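Local coordinates for protein diheme cytochrome C NAPB (Haemophilus influenzae, PDB 1JNI) that probably passes electrons through two stacked c-type hemes to the catalytic subunit of the periplasmic nitrate reductase, at residues R73-P76 with T77-M80. Numbering follows the deposited sequence. Where two conformers were deposited one is given.
Sequences RISP and THFM. With HEC (heme c), chain B.
I74 lies over one face of the H78 imidazole while H78 binds the heme iron. I74 CG2 makes a CH-pi contact 4.2 Å from the ring centroid. It sits off centre toward the rim, and the same methyl touches the porphyrin, 3.3 Å from heme CHB. I74 CG1 is flanked by its own N and C (chi1 51°). With chi2 extended (161°), CD1 reaches away from the heme to F79, where it meets CE1 at 3.5 Å. The two side chains cross at about a right angle.

H78 NE2 binds the iron at 2.0 Å. H101 is the other axial ligand, so the iron has bis-histidine ligation. ND1 gives a weak hydrogen bond to T77 OG1, which lies well out of the ring plane. S75 OG sits at the ring edge.

S75 OG and T77 OG1 lie 2.5 Å apart. S75 has two deposited conformers, so this closeness is doubtful, and how the protons are shared is not settled. Both hydroxyls face the heme propionates, S75 OG toward O2A and T77 OG1 toward O1D. S75 N also donates to O2A at 2.9 Å.

Backbone bonds close the turn. H78 N donates to S75 O at 2.9 Å. P76 O accepts from both F79 N and M80 N.

The turn thus ties an axial histidine and both propionates of one heme into one short piece of chain. The N-H and hydroxyl groups, with R94 NH1, which also hydrogen-bonds this heme, probably help stabilise the propionate charge. The iron bond and the I74 methyl probably hold the imidazole in its orientation.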
# COMPACT_ATOMS: atom_id res chain seq x y z
N ARG A 73 2.46 -8.15 0.37
CA ARG A 73 2.37 -7.38 -0.85
C ARG A 73 0.99 -6.79 -1.07
O ARG A 73 0.00 -7.51 -0.79
CB ARG A 73 2.71 -8.36 -1.99
CG ARG A 73 2.80 -7.88 -3.37
CD ARG A 73 3.21 -9.01 -4.30
NE ARG A 73 4.56 -9.50 -4.03
CZ ARG A 73 5.26 -10.34 -4.79
NH1 ARG A 73 4.70 -10.78 -5.90
NH2 ARG A 73 6.48 -10.72 -4.44
N ILE A 74 0.90 -5.57 -1.59
CA ILE A 74 -0.42 -5.10 -2.02
C ILE A 74 -0.89 -6.00 -3.17
O ILE A 74 -0.16 -6.29 -4.11
CB ILE A 74 -0.47 -3.60 -2.40
CG1 ILE A 74 0.62 -3.19 -3.38
CG2 ILE A 74 -0.48 -2.70 -1.14
CD1 ILE A 74 0.32 -1.88 -4.11
N SER A 75 -2.12 -6.48 -3.07
CA SER A 75 -2.73 -7.40 -4.02
C SER A 75 -3.17 -6.74 -5.32
O SER A 75 -3.27 -5.50 -5.36
CB SER A 75 -3.98 -8.02 -3.38
OG SER A 75 -4.98 -7.06 -3.10
N PRO A 76 -3.43 -7.52 -6.35
CA PRO A 76 -3.97 -6.92 -7.60
C PRO A 76 -5.22 -6.05 -7.44
O PRO A 76 -5.47 -5.20 -8.30
CB PRO A 76 -4.24 -8.14 -8.49
CG PRO A 76 -3.26 -9.16 -7.99
CD PRO A 76 -3.13 -8.94 -6.49
N THR A 77 -6.01 -6.19 -6.37
CA THR A 77 -7.13 -5.28 -6.13
C THR A 77 -6.66 -3.81 -6.02
O THR A 77 -7.49 -2.94 -6.33
CB THR A 77 -7.91 -5.59 -4.85
OG1 THR A 77 -6.93 -5.72 -3.83
CG2 THR A 77 -8.62 -6.94 -4.85
N HIS A 78 -5.44 -3.54 -5.62
CA HIS A 78 -4.85 -2.21 -5.48
C HIS A 78 -4.31 -1.62 -6.81
O HIS A 78 -4.03 -0.44 -6.90
CB HIS A 78 -3.76 -2.29 -4.41
CG HIS A 78 -4.23 -2.46 -3.02
ND1 HIS A 78 -4.74 -3.61 -2.50
CD2 HIS A 78 -4.27 -1.63 -1.94
CE1 HIS A 78 -5.10 -3.49 -1.20
NE2 HIS A 78 -4.79 -2.26 -0.83
N PHE A 79 -4.22 -2.45 -7.87
CA PHE A 79 -3.76 -2.07 -9.20
C PHE A 79 -4.83 -2.08 -10.29
O PHE A 79 -4.73 -1.39 -11.30
CB PHE A 79 -2.64 -3.00 -9.64
CG PHE A 79 -1.33 -2.89 -8.89
CD1 PHE A 79 -1.04 -3.68 -7.80
CD2 PHE A 79 -0.36 -1.98 -9.32
CE1 PHE A 79 0.17 -3.57 -7.12
CE2 PHE A 79 0.82 -1.90 -8.64
CZ PHE A 79 1.13 -2.68 -7.55
N MET A 80 -5.88 -2.90 -10.14
CA MET A 80 -6.92 -3.03 -11.14
C MET A 80 -7.78 -1.81 -11.39
O MET A 80 -8.05 -0.98 -10.50
CB MET A 80 -7.92 -4.14 -10.77
CG MET A 80 -8.84 -3.87 -9.61
SD MET A 80 -9.68 -5.42 -9.12
CE MET A 80 -10.65 -4.68 -7.75
FE HEC B . -5.06 -1.63 1.06
CHA HEC B . -5.82 -4.87 1.81
CHB HEC B . -1.81 -2.15 1.88
CHC HEC B . -4.24 1.46 -0.23
CHD HEC B . -8.38 -0.89 0.73
NA HEC B . -4.04 -3.15 1.76
C1A HEC B . -4.50 -4.45 1.94
C2A HEC B . -3.42 -5.35 2.39
C3A HEC B . -2.30 -4.56 2.45
C4A HEC B . -2.72 -3.21 2.06
CMA HEC B . -0.87 -4.96 2.78
CAA HEC B . -3.51 -6.88 2.57
CBA HEC B . -3.13 -7.68 1.29
CGA HEC B . -4.11 -7.30 0.21
O1A HEC B . -5.25 -7.81 0.27
O2A HEC B . -3.83 -6.47 -0.73
NB HEC B . -3.40 -0.58 0.88
C1B HEC B . -2.15 -0.93 1.33
C2B HEC B . -1.14 0.09 0.97
C3B HEC B . -1.81 1.06 0.25
C4B HEC B . -3.21 0.61 0.21
CMB HEC B . 0.35 0.04 1.38
CAB HEC B . -1.26 2.18 -0.43
CBB HEC B . -0.20 1.92 -1.46
NC HEC B . -6.11 -0.04 0.42
C1C HEC B . -5.60 1.15 -0.09
C2C HEC B . -6.67 2.11 -0.31
C3C HEC B . -7.82 1.48 0.01
C4C HEC B . -7.47 0.11 0.38
CMC HEC B . -6.45 3.58 -0.72
CAC HEC B . -9.15 1.98 0.01
CBC HEC B . -9.73 2.37 -1.29
ND HEC B . -6.75 -2.64 1.24
C1D HEC B . -8.05 -2.21 1.02
C2D HEC B . -8.98 -3.29 1.22
C3D HEC B . -8.26 -4.40 1.53
C4D HEC B . -6.88 -3.98 1.55
CMD HEC B . -10.50 -3.21 1.15
CAD HEC B . -8.90 -5.79 1.72
CBD HEC B . -8.55 -6.83 0.72
CGD HEC B . -8.26 -6.41 -0.70
O1D HEC B . -7.16 -6.72 -1.17
O2D HEC B . -9.11 -5.78 -1.34